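PDB 5V2D: dioxygenase from Pseudomonas brassicacearum, which probably uses a non-haem iron centre and molecular oxygen to split the central double bond of lignin-derived stilbenes into two aldehydes. Local coordinates for residues P233-V238 against L255-E260; H268-P273 against P331-H336; V97-R102 against I486-R491. All blocks are in the same frame, centred on the assembly; numbering follows the deposited sequence.

Interaction 1: P233-V238 against L255-E260; sequences PYAAMV and LTVDVE
Leu-255 and Met-237 lay their side chains alongside each other, both pointing the same way, and illustrate how a short backbone bridge can fix an apolar pair. Met-237 runs out straight, with CG anti to the backbone N (chi1 -177°), and bends at chi3, so that both its sulfur and its methyl reach one branch of the leucine: Leu-255 CD1 lies 3.8 Å from Met-237 SD and 3.9 Å from Met-237 CE. Phe-269 touches both residues and extends the apolar patch. Met-237 N donates to Leu-255 O over 3.0 Å.

Ala-235 works chiefly through its carbonyl. Ala-235 O takes a weak bond from Val-257 N at 3.3 Å and a shorter one from a water 2.6 Å away, which also donates to Val-257 O. The CA-H of Thr-256 approaches the same oxygen, with Thr-256 CA 3.4 Å from Ala-235 O. The bonds donated by Met-237 N and Val-257 N flank Ala-236 and Thr-256, which form the non-hydrogen-bonded pair of a single antiparallel bridge. Beyond them, Thr-256 CG2 meets the ring of Tyr-234 obliquely, 4.0 Å from CD2, while Ala-235 CB packs on Val-257 CB.

The bridge holds the loop just ahead of His-239, an iron ligand, to the edge of strand 255-257; the side chain of Met-237 is about 9 Å from the bound iron(III) ion. One sound backbone bond, one weak bond backed by water, and apolar contacts imply a junction that depends on shape and main-chain geometry rather than on charge.

Interaction 2: H268-P273 against P331-H336; sequences HFQWQP and PQADGH
Trp-271 turns its indole so that the ring edge faces the side-chain amide of Gln-332, the two planes being only 8° apart. The amide oxygen sits near the indole plane, with Gln-332 OE1 3.7 Å from Trp-271 CD1, and the pyrrolidine of Pro-273 meets the same oxygen crosswise, its CG 3.7 Å away from Gln-332 OE1. The indole NE1 is engaged by Asp-299. On the other side of the amide, Gln-332 NE2 donates to Asp-334 OD2 from above the carboxylate plane, tying the glutamine into its own turn.

Gln-270 stretches across the backbone of the opposing loop, CG anti to N (chi1 -173°). Its CG rests 3.2 Å from Pro-331 O, and its NE2 ends 3.8 Å from Ala-333 CB. Gln-272 NE2 steadies this amide by donating in plane to a lone pair of Gln-270 OE1 at 2.9 Å.

Direct contact is van der Waals apart from a CA-H...O contact of Gln-332 CA with Trp-271 O; one water donates to both Phe-269 O and Pro-331 O, another joins Trp-271 O to Ala-333 N, and Trp-271 also bonds to the Phe-330 backbone. Gln-332 to Gly-335 form a type I beta turn, and Asp-334 OD2 accepts from His-336 N in an Asx turn. Such long excursions between the second and third strands of blades are typical of the carotenoid oxygenase fold, where they build the cap over one face of the beta-propeller.

Interaction 3: V97-R102 against I486-R491; sequences VSLRRR and IPFRMR
With chi1 at 170°, Leu-99 sends its CG anti to the backbone N and brings CD2 against Phe-488, which approaches from the opposite direction with its CG wedged between N and the carbonyl carbon (chi1 64°). Leu-99 CD2 meets the ring obliquely, 3.9 Å from Phe-488 CZ, and also touches Ile-486 CG2 at 4.1 Å. That isoleucine methyl in turn lies over the centre of one face of the phenylalanine ring.

Two residues along the strand, Arg-101 is extended from CG to NE, and its aliphatic part passes the ring edge near the ring plane, with CD 4.0 Å from Phe-488 CE1. Its guanidinium is turned 51° from the ring and comes obliquely past Met-490, whose curled chain places CE 4.3 Å from Arg-101 NE.

The setting is the closure of the beta-propeller. Strand 96-103 belongs to a blade that also contains strand 496-500 from the C-terminal end of the chain, while 486-491 belongs to the connection that leaves the neighbouring blade, after strand 482-486, and leads past the iron ligand His-495 into that last strand.

At the buried tip of Arg-101 the charge is met by Asp-68, a salt bridge to NH2, and NH1 bonds to Ile-41 O. A water 2.9 Å from Arg-101 NH2 accepts from it and donates to Arg-491 O, linking strand and connection through a polar relay. Arg-491 directs its own guanidinium away from strand 96-103, toward the carbonyl groups of Pro-67 and Tyr-36, and the like charges remain separated, Arg-101 NH2 being 7.0 Å from Arg-491 NE.

Overall arrangement
From the N terminus the chain first lays down 97-102, whose partner 486-491 arrives after 383 intervening residues; interaction 3 therefore closes a loop spanning most of the propeller and joins its first and last parts. Nested within it, interaction 1 closes a loop of 16 residues, tying the connection after strand 224-231 to the hairpin of strands 255-257 and 269-271. Interaction 2, opening after interaction 1 has closed, closes a loop of 57 and ties that hairpin to the loop between strands 314-322 and 345-353 of the next blade. The two touch, probably bonded through Thr-256 O and Gln-270 N. Interaction 3 lies on the opposite side of the chain's centre, about 37 Å from each, centre to centre.

Interaction 1: P233-V238 against L255-E260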
loop_
_atom_site.group_PDB
_atom_site.type_symbol
_atom_site.label_atom_id
_atom_site.label_comp_id
_atom_site.label_asym_id
_atom_site.label_seq_id
_atom_site.Cartn_x
_atom_site.Cartn_y
_atom_site.Cartn_z
ATOM N N PRO A 233 -21.874 -10.202 3.235
ATOM C CA PRO A 233 -22.993 -10.075 4.174
ATOM C C PRO A 233 -23.085 -8.681 4.772
ATOM O O PRO A 233 -24.093 -8.367 5.354
ATOM C CB PRO A 233 -22.705 -11.150 5.227
ATOM C CG PRO A 233 -21.209 -11.351 5.171
ATOM C CD PRO A 233 -20.856 -11.172 3.713
ATOM N N TYR A 234 -22.084 -7.822 4.595
ATOM C CA TYR A 234 -22.141 -6.450 5.038
ATOM C C TYR A 234 -20.986 -5.728 4.295
ATOM O O TYR A 234 -20.102 -6.394 3.751
ATOM C CB TYR A 234 -21.950 -6.348 6.553
ATOM C CG TYR A 234 -20.778 -7.162 7.093
ATOM C CD1 TYR A 234 -20.989 -8.424 7.650
ATOM C CD2 TYR A 234 -19.504 -6.674 7.091
ATOM C CE1 TYR A 234 -19.939 -9.200 8.129
ATOM C CE2 TYR A 234 -18.425 -7.444 7.590
ATOM C CZ TYR A 234 -18.632 -8.701 8.125
ATOM O OH TYR A 234 -17.570 -9.468 8.615
ATOM N N ALA A 235 -21.010 -4.413 4.265
ATOM C CA ALA A 235 -19.955 -3.605 3.645
ATOM C C ALA A 235 -18.791 -3.458 4.602
ATOM O O ALA A 235 -18.916 -2.905 5.699
ATOM C CB ALA A 235 -20.468 -2.234 3.218
ATOM N N ALA A 236 -17.614 -3.923 4.155
ATOM C CA ALA A 236 -16.427 -3.839 4.944
ATOM C C ALA A 236 -15.217 -3.533 4.100
ATOM O O ALA A 236 -15.197 -3.843 2.879
ATOM C CB ALA A 236 -16.205 -5.157 5.674
ATOM N N MET A 237 -14.164 -3.066 4.772
ATOM C CA MET A 237 -12.896 -2.749 4.042
ATOM C C MET A 237 -12.296 -4.040 3.487
ATOM O O MET A 237 -12.077 -5.013 4.230
ATOM C CB MET A 237 -11.881 -2.097 4.947
ATOM C CG MET A 237 -10.585 -1.704 4.196
ATOM S SD MET A 237 -9.297 -1.005 5.274
ATOM C CE MET A 237 -9.965 0.618 5.332
ATOM N N VAL A 238 -12.005 -4.040 2.194
ATOM C CA VAL A 238 -11.174 -5.081 1.583
ATOM C C VAL A 238 -9.988 -4.349 0.965
ATOM O O VAL A 238 -10.049 -3.851 -0.224
ATOM C CB VAL A 238 -11.909 -5.895 0.537
ATOM C CG1 VAL A 238 -11.045 -7.074 0.093
ATOM C CG2 VAL A 238 -13.198 -6.468 1.107
ATOM N N LEU A 255 -13.853 -3.518 9.676
ATOM C CA LEU A 255 -14.080 -2.100 9.611
ATOM C C LEU A 255 -15.315 -1.939 8.727
ATOM O O LEU A 255 -15.212 -2.185 7.490
ATOM C CB LEU A 255 -12.909 -1.420 8.912
ATOM C CG LEU A 255 -11.686 -1.197 9.745
ATOM C CD1 LEU A 255 -10.522 -0.731 8.901
ATOM C CD2 LEU A 255 -11.941 -0.193 10.879
ATOM N N THR A 256 -16.451 -1.506 9.298
ATOM C CA THR A 256 -17.723 -1.450 8.556
ATOM C C THR A 256 -18.155 -0.064 8.215
ATOM O O THR A 256 -17.752 0.902 8.858
ATOM C CB THR A 256 -18.884 -2.151 9.330
ATOM O OG1 THR A 256 -18.994 -1.612 10.651
ATOM C CG2 THR A 256 -18.558 -3.596 9.469
ATOM N N VAL A 257 -19.004 0.038 7.207
ATOM C CA VAL A 257 -19.410 1.334 6.699
ATOM C C VAL A 257 -20.844 1.620 7.109
ATOM O O VAL A 257 -21.671 0.759 7.035
ATOM C CB VAL A 257 -19.365 1.329 5.191
ATOM C CG1 VAL A 257 -19.687 2.697 4.606
ATOM C CG2 VAL A 257 -17.998 0.913 4.726
ATOM N N ASP A 258 -21.137 2.860 7.487
ATOM C CA ASP A 258 -22.510 3.346 7.720
ATOM C C ASP A 258 -22.711 4.728 7.064
ATOM O O ASP A 258 -22.162 5.744 7.518
ATOM C CB ASP A 258 -22.766 3.429 9.226
ATOM C CG ASP A 258 -24.256 3.732 9.553
ATOM O OD1 ASP A 258 -24.916 2.880 10.088
ATOM O OD2 ASP A 258 -24.787 4.809 9.262
ATOM N N VAL A 259 -23.500 4.767 6.020
ATOM C CA VAL A 259 -23.706 6.015 5.268
ATOM C C VAL A 259 -24.386 7.123 6.108
ATOM O O VAL A 259 -24.069 8.335 5.953
ATOM C CB VAL A 259 -24.528 5.808 4.001
ATOM C CG1 VAL A 259 -24.571 7.139 3.185
ATOM C CG2 VAL A 259 -23.927 4.701 3.179
ATOM N N GLU A 260 -25.264 6.723 7.022
ATOM C CA GLU A 260 -25.914 7.712 7.898
ATOM C C GLU A 260 -24.913 8.371 8.785
ATOM O O GLU A 260 -24.934 9.590 8.930
ATOM C CB GLU A 260 -27.108 7.076 8.712
ATOM C CG GLU A 260 -28.332 6.742 7.833
ATOM C CD GLU A 260 -28.847 7.963 7.020
ATOM O OE1 GLU A 260 -29.099 9.061 7.637
ATOM O OE2 GLU A 260 -28.989 7.858 5.764
HETATM O O HOH W 1 -21.176 -2.383 6.865
#

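Interaction 2: H268-P273 against P331-H336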
loop_
_atom_site.group_PDB
_atom_site.type_symbol
_atom_site.label_atom_id
_atom_site.label_comp_id
_atom_site.label_asym_id
_atom_site.label_seq_id
_atom_site.Cartn_x
_atom_site.Cartn_y
_atom_site.Cartn_z
ATOM N N HIS A 268 -15.827 7.201 7.667
ATOM C CA HIS A 268 -16.316 6.229 6.671
ATOM C C HIS A 268 -16.409 4.819 7.258
ATOM O O HIS A 268 -17.377 4.135 7.023
ATOM C CB HIS A 268 -15.413 6.235 5.469
ATOM C CG HIS A 268 -15.884 5.389 4.311
ATOM N ND1 HIS A 268 -16.394 5.946 3.164
ATOM C CD2 HIS A 268 -15.824 4.052 4.110
ATOM C CE1 HIS A 268 -16.675 4.964 2.320
ATOM N NE2 HIS A 268 -16.377 3.810 2.883
ATOM N N PHE A 269 -15.418 4.421 8.031
ATOM C CA PHE A 269 -15.363 3.100 8.641
ATOM C C PHE A 269 -15.389 3.187 10.181
ATOM O O PHE A 269 -14.912 4.160 10.755
ATOM C CB PHE A 269 -14.015 2.414 8.308
ATOM C CG PHE A 269 -13.837 2.083 6.853
ATOM C CD1 PHE A 269 -14.539 1.044 6.279
ATOM C CD2 PHE A 269 -12.983 2.816 6.072
ATOM C CE1 PHE A 269 -14.354 0.725 4.933
ATOM C CE2 PHE A 269 -12.797 2.525 4.722
ATOM C CZ PHE A 269 -13.504 1.483 4.160
ATOM N N GLN A 270 -15.830 2.096 10.783
ATOM C CA GLN A 270 -15.804 1.916 12.229
ATOM C C GLN A 270 -15.400 0.497 12.607
ATOM O O GLN A 270 -15.980 -0.472 12.138
ATOM C CB GLN A 270 -17.243 2.182 12.753
ATOM C CG GLN A 270 -17.339 2.205 14.276
ATOM C CD GLN A 270 -18.759 2.401 14.758
ATOM O OE1 GLN A 270 -19.575 1.481 14.709
ATOM N NE2 GLN A 270 -19.045 3.580 15.173
ATOM N N TRP A 271 -14.447 0.366 13.489
ATOM C CA TRP A 271 -14.020 -0.965 13.975
ATOM C C TRP A 271 -15.105 -1.640 14.789
ATOM O O TRP A 271 -15.746 -0.977 15.588
ATOM C CB TRP A 271 -12.793 -0.796 14.825
ATOM C CG TRP A 271 -12.223 -2.075 15.332
ATOM C CD1 TRP A 271 -12.309 -2.566 16.601
ATOM C CD2 TRP A 271 -11.448 -2.977 14.596
ATOM N NE1 TRP A 271 -11.659 -3.732 16.682
ATOM C CE2 TRP A 271 -11.101 -4.019 15.467
ATOM C CE3 TRP A 271 -10.972 -3.000 13.255
ATOM C CZ2 TRP A 271 -10.301 -5.097 15.067
ATOM C CZ3 TRP A 271 -10.184 -4.095 12.867
ATOM C CH2 TRP A 271 -9.877 -5.119 13.761
ATOM N N GLN A 272 -15.303 -2.926 14.523
ATOM C CA GLN A 272 -16.280 -3.791 15.195
ATOM C C GLN A 272 -15.455 -4.871 15.895
ATOM O O GLN A 272 -14.898 -5.721 15.260
ATOM C CB GLN A 272 -17.225 -4.401 14.210
ATOM C CG GLN A 272 -17.926 -3.390 13.293
ATOM C CD GLN A 272 -18.663 -2.294 14.055
ATOM O OE1 GLN A 272 -19.298 -2.608 14.966
ATOM N NE2 GLN A 272 -18.520 -1.034 13.695
ATOM N N PRO A 273 -15.293 -4.776 17.222
ATOM C CA PRO A 273 -14.424 -5.720 17.927
ATOM C C PRO A 273 -14.981 -7.148 18.128
ATOM O O PRO A 273 -14.291 -8.015 18.564
ATOM C CB PRO A 273 -14.241 -5.045 19.299
ATOM C CG PRO A 273 -15.535 -4.330 19.506
ATOM C CD PRO A 273 -15.842 -3.762 18.146
ATOM N N PRO A 331 -12.229 4.585 14.965
ATOM C CA PRO A 331 -12.405 3.960 16.282
ATOM C C PRO A 331 -13.694 3.200 16.360
ATOM O O PRO A 331 -14.674 3.500 15.594
ATOM C CB PRO A 331 -12.416 5.160 17.268
ATOM C CG PRO A 331 -12.938 6.305 16.418
ATOM C CD PRO A 331 -12.304 6.058 15.035
ATOM N N GLN A 332 -13.725 2.209 17.248
ATOM C CA GLN A 332 -15.014 1.596 17.569
ATOM C C GLN A 332 -16.025 2.581 18.160
ATOM O O GLN A 332 -15.660 3.701 18.497
ATOM C CB GLN A 332 -14.842 0.382 18.485
ATOM C CG GLN A 332 -14.100 0.654 19.786
ATOM C CD GLN A 332 -13.859 -0.612 20.552
ATOM O OE1 GLN A 332 -13.222 -1.536 20.076
ATOM N NE2 GLN A 332 -14.352 -0.650 21.761
ATOM N N ALA A 333 -17.285 2.166 18.218
ATOM C CA ALA A 333 -18.431 3.030 18.609
ATOM C C ALA A 333 -18.174 3.725 19.966
ATOM O O ALA A 333 -18.328 4.939 20.042
ATOM C CB ALA A 333 -19.736 2.269 18.647
ATOM N N ASP A 334 -17.704 3.000 20.988
ATOM C CA ASP A 334 -17.336 3.722 22.230
ATOM C C ASP A 334 -16.141 4.708 22.211
ATOM O O ASP A 334 -15.864 5.321 23.241
ATOM C CB ASP A 334 -17.298 2.803 23.476
ATOM C CG ASP A 334 -16.035 1.915 23.570
ATOM O OD1 ASP A 334 -16.177 0.884 24.250
ATOM O OD2 ASP A 334 -15.006 2.199 22.910
ATOM N N GLY A 335 -15.443 4.857 21.073
ATOM C CA GLY A 335 -14.304 5.781 20.919
ATOM C C GLY A 335 -12.976 5.194 21.323
ATOM O O GLY A 335 -11.946 5.817 21.088
ATOM N N HIS A 336 -12.981 4.018 21.971
ATOM C CA HIS A 336 -11.728 3.446 22.461
ATOM C C HIS A 336 -10.826 2.927 21.297
ATOM O O HIS A 336 -11.323 2.371 20.296
ATOM C CB HIS A 336 -11.980 2.338 23.486
ATOM C CG HIS A 336 -10.697 1.845 24.093
ATOM N ND1 HIS A 336 -10.106 0.645 23.741
ATOM C CD2 HIS A 336 -9.849 2.440 24.975
ATOM C CE1 HIS A 336 -8.969 0.508 24.403
ATOM N NE2 HIS A 336 -8.786 1.584 25.153
HETATM O O HOH W 2 -15.247 5.182 13.337
HETATM O O HOH W 3 -17.790 -0.193 17.178
#

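Interaction 3: V97-R102 against I486-R491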
loop_
_atom_site.group_PDB
_atom_site.type_symbol
_atom_site.label_atom_id
_atom_site.label_comp_id
_atom_site.label_asym_id
_atom_site.label_seq_id
_atom_site.Cartn_x
_atom_site.Cartn_y
_atom_site.Cartn_z
ATOM N N VAL A 97 21.387 6.724 -11.806
ATOM C CA VAL A 97 19.983 6.809 -11.331
ATOM C C VAL A 97 19.545 8.261 -11.463
ATOM O O VAL A 97 20.313 9.190 -11.105
ATOM C CB VAL A 97 19.819 6.350 -9.888
ATOM C CG1 VAL A 97 18.365 6.247 -9.558
ATOM C CG2 VAL A 97 20.416 4.995 -9.707
ATOM N N SER A 98 18.363 8.441 -12.008
ATOM C CA SER A 98 17.703 9.753 -12.034
ATOM C C SER A 98 16.340 9.704 -11.322
ATOM O O SER A 98 15.852 8.614 -11.042
ATOM C CB SER A 98 17.546 10.230 -13.457
ATOM O OG SER A 98 16.719 9.326 -14.163
ATOM N N LEU A 99 15.792 10.876 -10.983
ATOM C CA LEU A 99 14.541 10.922 -10.218
ATOM C C LEU A 99 13.627 11.957 -10.866
ATOM O O LEU A 99 14.063 13.066 -11.248
ATOM C CB LEU A 99 14.794 11.318 -8.808
ATOM C CG LEU A 99 13.599 11.642 -7.920
ATOM C CD1 LEU A 99 12.666 10.481 -7.706
ATOM C CD2 LEU A 99 14.182 12.158 -6.610
ATOM N N ARG A 100 12.377 11.547 -11.008
ATOM C CA ARG A 100 11.270 12.478 -11.249
ATOM C C ARG A 100 10.194 12.269 -10.246
ATOM O O ARG A 100 9.920 11.154 -9.894
ATOM C CB ARG A 100 10.666 12.138 -12.563
ATOM C CG ARG A 100 11.272 12.784 -13.668
ATOM C CD ARG A 100 9.958 13.219 -14.463
ATOM N NE ARG A 100 10.160 14.368 -15.344
ATOM C CZ ARG A 100 10.932 14.279 -16.411
ATOM N NH1 ARG A 100 11.544 13.116 -16.765
ATOM N NH2 ARG A 100 11.079 15.365 -17.139
ATOM N N ARG A 101 9.594 13.372 -9.771
ATOM C CA ARG A 101 8.586 13.304 -8.720
ATOM C C ARG A 101 7.494 14.295 -9.142
ATOM O O ARG A 101 7.826 15.479 -9.364
ATOM C CB ARG A 101 9.164 13.647 -7.392
ATOM C CG ARG A 101 8.220 13.439 -6.215
ATOM C CD ARG A 101 8.995 13.470 -4.890
ATOM N NE ARG A 101 8.178 13.086 -3.741
ATOM C CZ ARG A 101 7.662 13.852 -2.818
ATOM N NH1 ARG A 101 7.737 15.184 -2.881
ATOM N NH2 ARG A 101 6.984 13.253 -1.822
ATOM N N ARG A 102 6.271 13.827 -9.264
ATOM C CA ARG A 102 5.150 14.654 -9.763
ATOM C C ARG A 102 3.834 14.251 -9.067
ATOM O O ARG A 102 3.603 13.067 -8.805
ATOM C CB ARG A 102 4.911 14.504 -11.297
ATOM C CG ARG A 102 6.023 14.909 -12.252
ATOM C CD ARG A 102 6.271 16.440 -12.234
ATOM N NE ARG A 102 7.103 17.119 -13.242
ATOM C CZ ARG A 102 8.405 17.444 -13.146
ATOM N NH1 ARG A 102 9.156 17.056 -12.141
ATOM N NH2 ARG A 102 8.978 18.142 -14.118
ATOM N N ILE A 486 19.662 11.338 -2.123
ATOM C CA ILE A 486 18.577 12.200 -2.671
ATOM C C ILE A 486 18.796 13.540 -2.014
ATOM O O ILE A 486 18.943 13.622 -0.798
ATOM C CB ILE A 486 17.218 11.605 -2.330
ATOM C CG1 ILE A 486 17.128 10.214 -2.956
ATOM C CG2 ILE A 486 16.114 12.424 -3.000
ATOM C CD1 ILE A 486 16.226 9.317 -2.232
ATOM N N PRO A 487 18.786 14.628 -2.798
ATOM C CA PRO A 487 19.122 15.915 -2.256
ATOM C C PRO A 487 18.016 16.634 -1.478
ATOM O O PRO A 487 18.187 17.792 -1.055
ATOM C CB PRO A 487 19.459 16.693 -3.507
ATOM C CG PRO A 487 18.703 16.055 -4.579
ATOM C CD PRO A 487 18.746 14.626 -4.259
ATOM N N PHE A 488 16.890 15.981 -1.328
ATOM C CA PHE A 488 15.798 16.449 -0.502
ATOM C C PHE A 488 15.158 15.295 0.189
ATOM O O PHE A 488 15.293 14.175 -0.242
ATOM C CB PHE A 488 14.733 17.293 -1.329
ATOM C CG PHE A 488 14.024 16.503 -2.394
ATOM C CD1 PHE A 488 12.880 15.832 -2.116
ATOM C CD2 PHE A 488 14.488 16.480 -3.683
ATOM C CE1 PHE A 488 12.195 15.068 -3.123
ATOM C CE2 PHE A 488 13.877 15.662 -4.666
ATOM C CZ PHE A 488 12.727 14.977 -4.358
ATOM N N ARG A 489 14.488 15.599 1.284
ATOM C CA ARG A 489 13.777 14.606 2.089
ATOM C C ARG A 489 12.513 14.046 1.374
ATOM O O ARG A 489 11.624 14.798 0.943
ATOM C CB ARG A 489 13.297 15.235 3.399
ATOM C CG ARG A 489 12.523 14.298 4.312
ATOM C CD ARG A 489 12.030 15.092 5.537
ATOM N NE ARG A 489 11.182 16.197 5.143
ATOM C CZ ARG A 489 9.865 16.119 4.980
ATOM N NH1 ARG A 489 9.133 15.022 5.298
ATOM N NH2 ARG A 489 9.245 17.259 4.572
ATOM N N MET A 490 12.450 12.744 1.316
ATOM C CA MET A 490 11.281 12.045 0.758
ATOM C C MET A 490 10.340 11.831 1.938
ATOM O O MET A 490 10.687 11.124 2.915
ATOM C CB MET A 490 11.708 10.679 0.202
ATOM C CG MET A 490 12.707 10.739 -0.960
ATOM S SD MET A 490 12.110 11.416 -2.514
ATOM C CE MET A 490 11.166 10.024 -3.070
ATOM N N ARG A 491 9.112 12.304 1.785
ATOM C CA ARG A 491 8.064 12.000 2.791
ATOM C C ARG A 491 7.772 10.486 2.788
ATOM O O ARG A 491 7.951 9.793 1.805
ATOM C CB ARG A 491 6.797 12.779 2.446
ATOM C CG ARG A 491 5.779 12.831 3.529
ATOM C CD ARG A 491 4.680 13.862 3.152
ATOM N NE ARG A 491 3.869 14.164 4.353
ATOM C CZ ARG A 491 2.616 13.738 4.581
ATOM N NH1 ARG A 491 2.028 14.083 5.734
ATOM N NH2 ARG A 491 1.924 12.965 3.715
HETATM O O HOH W 4 7.986 10.703 -0.924
#